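PDB 5U1T: separin from Saccharomyces cerevisiae, which cleaves the MCD1/SCC1 subunit of cohesin at the onset of anaphase, acting as a caspase-like cysteine protease, and so drives chromosome segregation. Local coordinates for residues K84-N88 / N89-L93; E514-S518 / E519-Q523; F529-R533 / G534-L538; V1389-N1392 / K1393-R1397; Q1476-S1480 / K1481-K1485. One frame throughout, in Å; residues are numbered along the deposited sequence.

Contact 1. Residues K84-N88 / N89-L93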
# COMPACT_ATOMS: atom_id res chain seq x y z
N LYS A 84 -3.62 -0.24 -69.42
CA LYS A 84 -4.00 -1.39 -70.23
C LYS A 84 -5.40 -1.22 -70.79
O LYS A 84 -5.68 -1.65 -71.91
CB LYS A 84 -3.91 -2.69 -69.44
CG LYS A 84 -2.49 -3.04 -69.08
CD LYS A 84 -2.22 -4.53 -69.07
CE LYS A 84 -0.97 -4.84 -68.26
NZ LYS A 84 -0.40 -6.20 -68.54
N LEU A 85 -6.28 -0.58 -70.03
CA LEU A 85 -7.60 -0.20 -70.51
C LEU A 85 -7.50 0.84 -71.60
O LEU A 85 -8.21 0.76 -72.60
CB LEU A 85 -8.46 0.33 -69.36
CG LEU A 85 -8.93 -0.72 -68.36
CD1 LEU A 85 -9.53 -0.09 -67.13
CD2 LEU A 85 -9.91 -1.65 -69.03
N ILE A 86 -6.65 1.83 -71.40
CA ILE A 86 -6.46 2.89 -72.38
C ILE A 86 -5.95 2.33 -73.71
O ILE A 86 -6.51 2.64 -74.75
CB ILE A 86 -5.48 3.98 -71.86
CG1 ILE A 86 -6.10 4.69 -70.66
CG2 ILE A 86 -5.15 4.98 -72.96
CD1 ILE A 86 -5.21 5.73 -70.01
N ASN A 87 -4.93 1.47 -73.67
CA ASN A 87 -4.39 0.91 -74.89
C ASN A 87 -5.39 0.04 -75.61
O ASN A 87 -5.35 -0.08 -76.83
CB ASN A 87 -3.12 0.10 -74.62
CG ASN A 87 -2.00 0.94 -74.02
OD1 ASN A 87 -1.93 2.15 -74.24
ND2 ASN A 87 -1.10 0.29 -73.28
N ASN A 88 -6.31 -0.58 -74.89
CA ASN A 88 -7.32 -1.39 -75.56
C ASN A 88 -8.59 -0.61 -75.84
O ASN A 88 -9.62 -1.19 -76.17
CB ASN A 88 -7.63 -2.63 -74.75
CG ASN A 88 -6.55 -3.68 -74.86
OD1 ASN A 88 -6.04 -3.93 -75.95
ND2 ASN A 88 -6.19 -4.29 -73.74
N ASN A 89 -8.48 0.70 -75.68
CA ASN A 89 -9.54 1.64 -76.04
C ASN A 89 -10.83 1.53 -75.23
O ASN A 89 -11.92 1.83 -75.74
CB ASN A 89 -9.87 1.51 -77.52
CG ASN A 89 -9.92 2.83 -78.20
OD1 ASN A 89 -8.90 3.53 -78.27
ND2 ASN A 89 -11.10 3.22 -78.70
N ALA A 90 -10.67 1.12 -73.97
CA ALA A 90 -11.75 1.10 -73.00
C ALA A 90 -11.68 2.39 -72.20
O ALA A 90 -11.42 2.38 -71.01
CB ALA A 90 -11.62 -0.10 -72.09
N LEU A 91 -11.80 3.49 -72.89
CA LEU A 91 -11.68 4.79 -72.28
C LEU A 91 -12.72 5.11 -71.28
O LEU A 91 -12.49 5.90 -70.41
CB LEU A 91 -11.65 5.85 -73.35
CG LEU A 91 -10.58 5.58 -74.39
CD1 LEU A 91 -10.66 6.61 -75.48
CD2 LEU A 91 -9.22 5.62 -73.73
N GLY A 92 -13.89 4.52 -71.42
CA GLY A 92 -14.94 4.78 -70.47
C GLY A 92 -14.61 4.10 -69.18
O GLY A 92 -14.76 4.63 -68.11
N LEU A 93 -14.12 2.88 -69.29
CA LEU A 93 -13.76 2.10 -68.14
C LEU A 93 -12.51 2.62 -67.49
O LEU A 93 -12.39 2.60 -66.29
CB LEU A 93 -13.51 0.69 -68.60
CG LEU A 93 -14.36 -0.38 -68.00
CD1 LEU A 93 -14.00 -1.69 -68.65
CD2 LEU A 93 -14.04 -0.45 -66.53

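Contact 2. Residues E514-S518 / E519-Q523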
# COMPACT_ATOMS: atom_id res chain seq x y z
N GLU A 514 -20.42 -0.25 -22.75
CA GLU A 514 -20.60 -1.66 -22.42
C GLU A 514 -20.27 -2.66 -23.53
O GLU A 514 -19.27 -3.39 -23.41
CB GLU A 514 -22.05 -1.88 -21.96
CG GLU A 514 -22.40 -1.20 -20.62
CD GLU A 514 -23.88 -1.38 -20.21
OE1 GLU A 514 -24.69 -1.87 -21.05
OE2 GLU A 514 -24.22 -1.02 -19.04
N ASN A 515 -21.09 -2.72 -24.58
CA ASN A 515 -20.94 -3.77 -25.59
C ASN A 515 -20.27 -3.34 -26.88
O ASN A 515 -20.92 -3.07 -27.89
CB ASN A 515 -22.31 -4.37 -25.95
CG ASN A 515 -23.02 -4.93 -24.74
OD1 ASN A 515 -24.13 -4.50 -24.41
ND2 ASN A 515 -22.40 -5.90 -24.06
N ILE A 516 -18.95 -3.30 -26.86
CA ILE A 516 -18.18 -3.04 -28.05
C ILE A 516 -18.00 -4.34 -28.84
O ILE A 516 -17.67 -5.37 -28.26
CB ILE A 516 -16.84 -2.42 -27.69
CG1 ILE A 516 -17.08 -1.04 -27.11
CG2 ILE A 516 -15.95 -2.34 -28.90
CD1 ILE A 516 -16.18 -0.71 -25.98
N PRO A 517 -18.26 -4.31 -30.16
CA PRO A 517 -18.07 -5.51 -30.99
C PRO A 517 -16.60 -5.77 -31.33
O PRO A 517 -16.25 -5.80 -32.51
CB PRO A 517 -18.89 -5.20 -32.24
CG PRO A 517 -18.88 -3.73 -32.33
CD PRO A 517 -18.87 -3.21 -30.92
N SER A 518 -15.77 -5.97 -30.32
CA SER A 518 -14.33 -6.07 -30.55
C SER A 518 -13.96 -7.32 -31.32
O SER A 518 -12.92 -7.36 -31.98
CB SER A 518 -13.57 -6.03 -29.22
OG SER A 518 -13.96 -7.09 -28.36
N GLU A 519 -14.80 -8.35 -31.27
CA GLU A 519 -14.46 -9.62 -31.90
C GLU A 519 -14.44 -9.51 -33.42
O GLU A 519 -13.99 -10.42 -34.11
CB GLU A 519 -15.41 -10.73 -31.46
CG GLU A 519 -16.81 -10.64 -31.99
CD GLU A 519 -17.64 -9.54 -31.34
OE1 GLU A 519 -17.15 -8.91 -30.37
OE2 GLU A 519 -18.79 -9.29 -31.81
N ASN A 520 -14.92 -8.39 -33.95
CA ASN A 520 -14.75 -8.05 -35.36
C ASN A 520 -13.28 -7.83 -35.76
O ASN A 520 -12.96 -7.79 -36.96
CB ASN A 520 -15.52 -6.77 -35.70
CG ASN A 520 -17.01 -6.99 -35.82
OD1 ASN A 520 -17.47 -8.13 -35.83
ND2 ASN A 520 -17.77 -5.90 -35.91
N TRP A 521 -12.40 -7.67 -34.77
CA TRP A 521 -11.05 -7.16 -35.04
C TRP A 521 -10.00 -8.26 -35.06
O TRP A 521 -10.20 -9.34 -34.47
CB TRP A 521 -10.67 -6.10 -34.00
CG TRP A 521 -11.67 -4.98 -33.93
CD1 TRP A 521 -12.51 -4.57 -34.92
CD2 TRP A 521 -11.95 -4.13 -32.80
NE1 TRP A 521 -13.28 -3.52 -34.49
CE2 TRP A 521 -12.96 -3.23 -33.19
CE3 TRP A 521 -11.44 -4.04 -31.50
CZ2 TRP A 521 -13.48 -2.26 -32.33
CZ3 TRP A 521 -11.94 -3.08 -30.66
CH2 TRP A 521 -12.95 -2.20 -31.07
N SER A 522 -8.89 -8.01 -35.74
CA SER A 522 -7.75 -8.92 -35.68
C SER A 522 -7.34 -9.15 -34.22
O SER A 522 -7.54 -8.28 -33.38
CB SER A 522 -6.60 -8.34 -36.46
OG SER A 522 -6.35 -7.04 -35.96
N GLN A 523 -6.75 -10.32 -33.93
CA GLN A 523 -6.34 -10.65 -32.56
C GLN A 523 -5.55 -9.54 -31.89
O GLN A 523 -5.85 -9.16 -30.76
CB GLN A 523 -5.53 -11.94 -32.51
CG GLN A 523 -6.33 -13.24 -32.66
CD GLN A 523 -7.28 -13.53 -31.48
OE1 GLN A 523 -6.84 -13.76 -30.35
NE2 GLN A 523 -8.59 -13.51 -31.76

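Contact 3. Residues F529-R533 / G534-L538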
# COMPACT_ATOMS: atom_id res chain seq x y z
N PHE A 529 -7.14 -3.82 -27.04
CA PHE A 529 -8.45 -3.48 -26.48
C PHE A 529 -8.69 -4.03 -25.06
O PHE A 529 -9.07 -3.30 -24.15
CB PHE A 529 -9.55 -3.97 -27.41
CG PHE A 529 -10.92 -3.61 -26.98
CD1 PHE A 529 -11.36 -2.30 -27.06
CD2 PHE A 529 -11.79 -4.59 -26.51
CE1 PHE A 529 -12.65 -1.96 -26.65
CE2 PHE A 529 -13.07 -4.26 -26.11
CZ PHE A 529 -13.51 -2.94 -26.18
N CYS A 530 -8.47 -5.33 -24.91
CA CYS A 530 -8.55 -6.00 -23.62
C CYS A 530 -7.64 -5.39 -22.54
O CYS A 530 -8.05 -5.19 -21.40
CB CYS A 530 -8.18 -7.47 -23.79
SG CYS A 530 -9.40 -8.39 -24.72
N SER A 531 -6.41 -5.11 -22.94
CA SER A 531 -5.43 -4.55 -22.04
C SER A 531 -5.87 -3.19 -21.57
O SER A 531 -5.63 -2.82 -20.42
CB SER A 531 -4.06 -4.47 -22.70
OG SER A 531 -3.60 -5.79 -22.97
N LEU A 532 -6.50 -2.43 -22.46
CA LEU A 532 -7.00 -1.11 -22.14
C LEU A 532 -8.20 -1.21 -21.20
O LEU A 532 -8.40 -0.36 -20.35
CB LEU A 532 -7.39 -0.34 -23.42
CG LEU A 532 -6.38 0.59 -24.12
CD1 LEU A 532 -5.99 1.75 -23.23
CD2 LEU A 532 -5.14 -0.14 -24.50
N ARG A 533 -8.98 -2.28 -21.35
CA ARG A 533 -10.26 -2.41 -20.66
C ARG A 533 -10.22 -3.12 -19.33
O ARG A 533 -11.16 -3.04 -18.57
CB ARG A 533 -11.25 -3.15 -21.53
CG ARG A 533 -11.67 -2.41 -22.75
CD ARG A 533 -13.13 -2.64 -22.93
NE ARG A 533 -13.86 -1.42 -22.65
CZ ARG A 533 -15.18 -1.32 -22.67
NH1 ARG A 533 -15.92 -2.38 -22.95
NH2 ARG A 533 -15.74 -0.16 -22.40
N GLY A 534 -9.14 -3.86 -19.08
CA GLY A 534 -9.07 -4.72 -17.92
C GLY A 534 -10.03 -5.89 -18.03
O GLY A 534 -10.49 -6.42 -17.03
N ILE A 535 -10.35 -6.28 -19.26
CA ILE A 535 -11.24 -7.41 -19.49
C ILE A 535 -10.60 -8.34 -20.49
O ILE A 535 -10.11 -7.90 -21.50
CB ILE A 535 -12.61 -6.96 -20.01
CG1 ILE A 535 -13.25 -5.96 -19.04
CG2 ILE A 535 -13.52 -8.16 -20.25
CD1 ILE A 535 -13.59 -6.55 -17.68
N PHE A 536 -10.60 -9.63 -20.21
CA PHE A 536 -9.84 -10.55 -21.05
C PHE A 536 -10.71 -11.71 -21.53
O PHE A 536 -11.04 -12.61 -20.76
CB PHE A 536 -8.59 -10.98 -20.26
CG PHE A 536 -7.75 -9.80 -19.81
CD1 PHE A 536 -8.00 -9.17 -18.59
CD2 PHE A 536 -6.79 -9.24 -20.64
CE1 PHE A 536 -7.30 -8.05 -18.20
CE2 PHE A 536 -6.06 -8.12 -20.25
CZ PHE A 536 -6.33 -7.52 -19.03
N ASP A 537 -11.10 -11.65 -22.80
CA ASP A 537 -12.06 -12.60 -23.39
C ASP A 537 -11.45 -13.44 -24.54
O ASP A 537 -12.17 -14.13 -25.26
CB ASP A 537 -13.31 -11.83 -23.89
CG ASP A 537 -13.02 -10.92 -25.10
OD1 ASP A 537 -11.87 -10.92 -25.60
OD2 ASP A 537 -13.94 -10.20 -25.57
N LEU A 538 -10.14 -13.34 -24.72
CA LEU A 538 -9.46 -14.07 -25.79
C LEU A 538 -9.12 -15.48 -25.35
O LEU A 538 -8.55 -15.68 -24.30
CB LEU A 538 -8.20 -13.34 -26.22
CG LEU A 538 -8.38 -11.92 -26.74
CD1 LEU A 538 -7.12 -11.43 -27.44
CD2 LEU A 538 -9.57 -11.84 -27.69

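Contact 4. Residues V1389-N1392 / K1393-R1397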
# COMPACT_ATOMS: atom_id res chain seq x y z
N VAL A 1389 5.41 -2.33 42.79
CA VAL A 1389 4.97 -0.98 42.48
C VAL A 1389 3.49 -0.82 42.82
O VAL A 1389 3.07 0.24 43.28
CB VAL A 1389 5.22 -0.62 40.99
CG1 VAL A 1389 4.65 0.77 40.68
CG2 VAL A 1389 6.71 -0.67 40.66
N CYS A 1390 2.71 -1.87 42.61
CA CYS A 1390 1.30 -1.82 42.95
C CYS A 1390 1.07 -1.84 44.48
O CYS A 1390 0.27 -1.05 45.02
CB CYS A 1390 0.55 -2.98 42.30
SG CYS A 1390 -1.20 -3.04 42.77
N LEU A 1391 1.78 -2.73 45.16
CA LEU A 1391 1.74 -2.78 46.59
C LEU A 1391 2.10 -1.40 47.16
O LEU A 1391 1.36 -0.85 47.98
CB LEU A 1391 2.68 -3.86 47.13
CG LEU A 1391 2.71 -4.02 48.66
CD1 LEU A 1391 1.31 -4.34 49.20
CD2 LEU A 1391 3.73 -5.06 49.11
N ASN A 1392 3.22 -0.83 46.72
CA ASN A 1392 3.69 0.39 47.38
C ASN A 1392 2.83 1.60 47.08
O ASN A 1392 2.79 2.53 47.88
CB ASN A 1392 5.14 0.71 47.01
CG ASN A 1392 5.63 1.99 47.68
OD1 ASN A 1392 5.83 2.02 48.90
ND2 ASN A 1392 5.81 3.05 46.90
N LYS A 1393 2.14 1.62 45.95
CA LYS A 1393 1.26 2.76 45.70
C LYS A 1393 -0.04 2.57 46.50
O LYS A 1393 -0.58 3.54 47.04
CB LYS A 1393 0.97 2.94 44.20
CG LYS A 1393 2.22 3.32 43.38
CD LYS A 1393 3.02 4.52 43.97
CE LYS A 1393 4.45 4.58 43.37
NZ LYS A 1393 5.22 3.28 43.58
N LEU A 1394 -0.52 1.33 46.59
CA LEU A 1394 -1.69 1.04 47.41
C LEU A 1394 -1.42 1.42 48.86
O LEU A 1394 -2.27 2.02 49.52
CB LEU A 1394 -2.08 -0.43 47.31
CG LEU A 1394 -3.20 -0.77 46.33
CD1 LEU A 1394 -3.62 -2.21 46.51
CD2 LEU A 1394 -4.37 0.16 46.53
N LEU A 1395 -0.24 1.07 49.36
CA LEU A 1395 0.11 1.41 50.73
C LEU A 1395 0.33 2.93 50.87
O LEU A 1395 -0.07 3.53 51.88
CB LEU A 1395 1.35 0.64 51.20
CG LEU A 1395 1.27 -0.89 51.32
CD1 LEU A 1395 2.54 -1.47 51.91
CD2 LEU A 1395 0.08 -1.35 52.12
N SER A 1396 0.95 3.56 49.89
CA SER A 1396 1.07 5.02 49.92
C SER A 1396 -0.30 5.70 49.93
O SER A 1396 -0.48 6.73 50.56
CB SER A 1396 1.90 5.54 48.74
OG SER A 1396 3.28 5.61 49.08
N ARG A 1397 -1.26 5.11 49.24
CA ARG A 1397 -2.61 5.66 49.15
C ARG A 1397 -3.28 5.70 50.52
O ARG A 1397 -4.15 6.55 50.76
CB ARG A 1397 -3.46 4.83 48.18
CG ARG A 1397 -4.83 5.40 47.86
CD ARG A 1397 -5.55 4.51 46.85
NE ARG A 1397 -7.00 4.67 46.92
CZ ARG A 1397 -7.86 4.06 46.11
NH1 ARG A 1397 -9.18 4.26 46.26
NH2 ARG A 1397 -7.41 3.25 45.16

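Contact 5. Residues Q1476-S1480 / K1481-K1485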
# COMPACT_ATOMS: atom_id res chain seq x y z
N GLN A 1476 -20.29 -8.51 31.56
CA GLN A 1476 -21.43 -8.52 30.67
C GLN A 1476 -22.31 -7.26 30.85
O GLN A 1476 -23.23 -7.03 30.07
CB GLN A 1476 -22.25 -9.80 30.89
CG GLN A 1476 -22.81 -9.97 32.31
CD GLN A 1476 -21.87 -10.70 33.26
OE1 GLN A 1476 -20.73 -10.29 33.47
NE2 GLN A 1476 -22.35 -11.78 33.85
N TYR A 1477 -22.01 -6.45 31.87
CA TYR A 1477 -22.77 -5.23 32.14
C TYR A 1477 -21.90 -3.97 32.12
O TYR A 1477 -22.42 -2.87 32.25
CB TYR A 1477 -23.49 -5.32 33.50
CG TYR A 1477 -24.20 -6.64 33.73
CD1 TYR A 1477 -25.12 -7.13 32.80
CD2 TYR A 1477 -23.92 -7.40 34.84
CE1 TYR A 1477 -25.76 -8.33 33.01
CE2 TYR A 1477 -24.55 -8.61 35.05
CZ TYR A 1477 -25.46 -9.07 34.14
OH TYR A 1477 -26.08 -10.27 34.36
N VAL A 1478 -20.59 -4.11 31.99
CA VAL A 1478 -19.71 -2.94 31.95
C VAL A 1478 -18.38 -3.31 31.34
O VAL A 1478 -17.79 -4.34 31.69
CB VAL A 1478 -19.50 -2.33 33.33
CG1 VAL A 1478 -18.97 -3.37 34.30
CG2 VAL A 1478 -18.58 -1.13 33.26
N ARG A 1479 -17.91 -2.48 30.42
CA ARG A 1479 -16.72 -2.80 29.64
C ARG A 1479 -15.45 -2.67 30.45
O ARG A 1479 -15.38 -1.86 31.38
CB ARG A 1479 -16.65 -1.89 28.42
CG ARG A 1479 -17.78 -2.09 27.44
CD ARG A 1479 -17.79 -0.99 26.42
NE ARG A 1479 -18.38 0.24 26.95
CZ ARG A 1479 -18.21 1.43 26.38
NH1 ARG A 1479 -18.77 2.52 26.90
NH2 ARG A 1479 -17.46 1.53 25.29
N SER A 1480 -14.46 -3.48 30.10
CA SER A 1480 -13.14 -3.45 30.72
C SER A 1480 -12.59 -2.01 30.73
O SER A 1480 -11.99 -1.56 31.70
CB SER A 1480 -12.17 -4.39 29.98
OG SER A 1480 -12.69 -5.71 29.80
N LYS A 1481 -12.86 -1.30 29.64
CA LYS A 1481 -12.31 0.03 29.37
C LYS A 1481 -12.65 1.11 30.38
O LYS A 1481 -11.80 1.93 30.73
CB LYS A 1481 -12.80 0.50 28.00
CG LYS A 1481 -12.63 -0.55 26.93
CD LYS A 1481 -11.29 -0.38 26.21
CE LYS A 1481 -11.20 0.98 25.50
NZ LYS A 1481 -9.97 1.09 24.66
N GLU A 1482 -13.90 1.12 30.82
CA GLU A 1482 -14.39 2.17 31.70
C GLU A 1482 -14.00 1.93 33.16
O GLU A 1482 -13.75 2.89 33.90
CB GLU A 1482 -15.91 2.30 31.57
CG GLU A 1482 -16.38 3.66 31.06
CD GLU A 1482 -15.89 3.96 29.65
OE1 GLU A 1482 -15.78 3.04 28.80
OE2 GLU A 1482 -15.60 5.15 29.39
N ILE A 1483 -13.96 0.67 33.59
CA ILE A 1483 -13.46 0.39 34.92
C ILE A 1483 -12.03 0.92 34.99
O ILE A 1483 -11.65 1.61 35.95
CB ILE A 1483 -13.49 -1.11 35.26
CG1 ILE A 1483 -14.92 -1.58 35.47
CG2 ILE A 1483 -12.69 -1.37 36.51
CD1 ILE A 1483 -15.09 -3.04 35.27
N LYS A 1484 -11.27 0.65 33.92
CA LYS A 1484 -9.85 1.02 33.83
C LYS A 1484 -9.62 2.52 33.79
O LYS A 1484 -8.51 2.99 34.07
CB LYS A 1484 -9.20 0.37 32.61
CG LYS A 1484 -9.01 -1.13 32.76
CD LYS A 1484 -8.27 -1.76 31.60
CE LYS A 1484 -8.36 -3.27 31.69
NZ LYS A 1484 -7.96 -3.94 30.45
N LYS A 1485 -10.65 3.29 33.45
CA LYS A 1485 -10.50 4.73 33.37
C LYS A 1485 -10.63 5.33 34.75
O LYS A 1485 -10.11 6.42 35.00
CB LYS A 1485 -11.51 5.34 32.41
CG LYS A 1485 -11.23 4.98 30.97
CD LYS A 1485 -12.16 5.69 30.00
CE LYS A 1485 -11.99 5.13 28.59
NZ LYS A 1485 -12.79 5.91 27.60

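Contact 1. Residues K84-N88 / N89-L93
Leu85 and Ala90 are tied together by a Schellman motif that ends helix 69-87 and bends the chain toward helix 91-103. The bond that spans five residues runs from Ala90 N to Leu85 O, 2.8 Å with an N-H...O angle of 156°. The one that spans three joins Asn89 N to Ile86 O at 2.9 Å, the donor standing above the carbonyl plane. Asn89 is the C-prime residue, with phi at 65°; among residues that carry a side chain, asparagine tolerates this left-handed conformation readily, which suits it to the post.

Leu85 supplies the apolar half of the motif. Its CG lies anti to its own carbonyl carbon (chi1 -72°), and the isobutyl group reaches forward to the start of the next helix. There the branch CD2 meets Ala90 CB at 3.8 Å, the hydrophobic contact expected across a Schellman turn. The small methyl of Ala90, at the N-cap position of helix 91-103, fits against Leu85. Beyond the turn, Leu85 also touches Ala94 and Glu97. On the other flank Ile86, buried against Ile139 of helix 129-142 and an apolar side chain of another protein chain, crosses Leu91 at about a right angle, Ile86 CG2 lying 4.2 Å from Leu91 CD2. Within the first turn of the new helix, Leu85 CD2 reaches Leu93 CD1 at 4.1 Å.

Contact 2. Residues E514-S518 / E519-Q523
Trp521 turns its indole back over Ser518, and aromatic contacts dominate the meeting of the two segments. Ser518 CA sits 3.7 Å from the centroid of the Trp521 six-membered ring, only 14° off the ring normal, so its C-H is placed over the face in a CH-pi contact. Pro517 O also lies over this face, offset from the ring centre. Trp521 CG is anti to its own carbonyl carbon (chi1 -55°), a rotamer that brings the ring back over the preceding turn.

The apolar contact is made by Ile516, whose CG2 branch approaches Trp521 CH2 obliquely at 3.7 Å. Phe529 of helix 523-533 packs edge-to-face with the same indole, while Leu504 and Ser505 of helix 501-509 also touch it. With Trp521 replaced by an alanine, Ser518 CA, the Ile516 methyl and the Phe529 ring would probably lose the surface they share.

Two backbone hydrogen bonds, each spanning three residues, close the turn: Asn520 N to Pro517 O at 3.2 Å, and Trp521 N to Ser518 O at 2.9 Å. In both, the donor stands above the carbonyl plane. Among the polar side chains, Glu519 bends back so that its OE2 comes within 4.1 Å of Pro517 CB, and Asn520 ND2 lies 3.9 Å from that same Pro517 CB. Proline, with its restricted phi, suits the centre of so tight a bend. Pro517 is the centre of an inverse gamma turn, which runs directly into a short 3-10 segment ahead of Ser522, the N-cap residue of helix 523-533.

Contact 3. Residues F529-R533 / G534-L538
Cys530 meets the residues just past the end of helix 523-533 by polar contacts first. Cys530 O accepts weak backbone bonds from Gly534 N at 2.9 Å and from Ile535 N at 3.3 Å. Gly534, the first residue past the helix, has positive phi (68°), which favours glycine and marks a glycine-terminated helix C-terminus. The Arg533 side chain leads away, its CG over the Phe529 ring and its NH2 bonded to Ser511 O and Ile513 O.

The apolar contacts gather round Cys530. Cys530 CB lies 3.9 Å from Phe536 CD2, and the Phe536 ring reaches obliquely past Cys530 O. Leu538 CG is 4.2 Å from Cys530 SG. Phe536 also stacks edge-to-face with Tyr564 of helix 557-572 and touches an aromatic side chain of another protein chain. A serine in place of Phe536 would probably open a gap beside Cys530 and leave the Tyr564 ring without its edge-to-face partner.

Asp537 CG stands between its backbone N and carbonyl carbon (chi1 68°), which swings OD1 to 3.6 Å from Cys530 SG; OD1 also has a long, weak ion pair with Arg526. With both bonds to Cys530 O weak, apolar packing probably holds much of this helix end.

Contact 4. Residues V1389-N1392 / K1393-R1397
Lys1393 opens the second half of helix 1388-1397 by giving its backbone N to Val1389 O at 3.1 Å, the first of five regular bonds between residues four apart. Its side chain bends at chi2 (-50°) and again at chi4 (-56°), which curls NZ back beside Val1389 to 3.9 Å from CG1; the two side chains run alongside each other. A lysine suits this exposed position, where its methylenes can lie against the helix.

Leu1394 follows, with its N bonded to Cys1390 O at 3.0 Å. Its buried, apolar side chain packs on the loop residue Pro1523. Leu1395 N bonds Leu1391 O at 2.9 Å. Here the side chains meet as well: Leu1395 CG lies 4.0 Å from Leu1391 CD1, and the two isobutyl groups cross obliquely. Leu1391 has CG anti to its backbone N (chi1 -180°), which directs its CD1 branch along the helix toward the next turn.

Ser1396 N then bonds Asn1392 O at 2.9 Å, and its hydroxyl is hydrogen-bonded to Tyr1400 OH, a polar role that a small serine fills at the edge of the buried face. Arg1397 N reaches back to Lys1393 O at 2.8 Å.

The helix follows strand 1382-1385 and precedes strand 1404-1406. Leu1391 and Leu1395 both press on Leu1125 of helix 1111-1127, Leu1395 also meets Leu1590 between the last two strands, and Lys1393 and Val1389 touch Arg1117 of helix 1111-1127.

Contact 5. Residues Q1476-S1480 / K1481-K1485
A salt-bridge network runs from Arg1479, the N-cap residue of short helix 1480-1483, through Glu1482 to Lys1485, within the peptidase C50 region. The Arg1479 guanidinium lies beside the Glu1482 side chain, the two planar groups 25° apart, with Glu1482 OE1 over its face and 3.6 Å from Arg1479 NH1. Glu1482 bends at chi2 (63°), which brings OE1 back there. No N-H points at that oxygen, so the attraction is one of charge alone. Arg1479 NE has its own salt bridge to Glu1453. Glu1482 OE2 receives a weak hydrogen bond, part of a salt bridge, from Lys1485 NZ at 3.4 Å.

The backbone bond from Glu1482 N to Arg1479 O is weak at 3.4 Å, whereas Lys1484 N to Ser1480 O, 3.2 Å and 156° at the hydrogen, is better formed. Ser1480 OG is hydrogen-bonded to Arg810, a role its short hydroxyl side chain suits. On the buried side, the beta-branched Val1478 and Ile1483 cross at about a right angle, Val1478 CG1 lying 4.0 Å from Ile1483 CD1.

Glu1482 thus divides its two oxygens between two basic side chains, and its negative charge would probably ease the repulsion between Arg1479 NH2 and Lys1485 NZ, 6.8 Å apart.

Overall arrangement
The five contacts follow one another along an elongated chain and never interleave. Contact 1 joins helices 69-87 and 91-103 near the N-terminal end, its centre about 120 Å from that of contact 4. Contacts 2 and 3 sit at the two ends of helix 523-533, one leading in and one leading out; their centres are only about 10 Å apart and they touch directly, with Ile516 and Ser518 packed on Phe529. Contacts 4 and 5, about 23 Å apart between centres and not touching, both fall in the peptidase C50 range. The set therefore samples the long helical body and the protease region that this body adjoins.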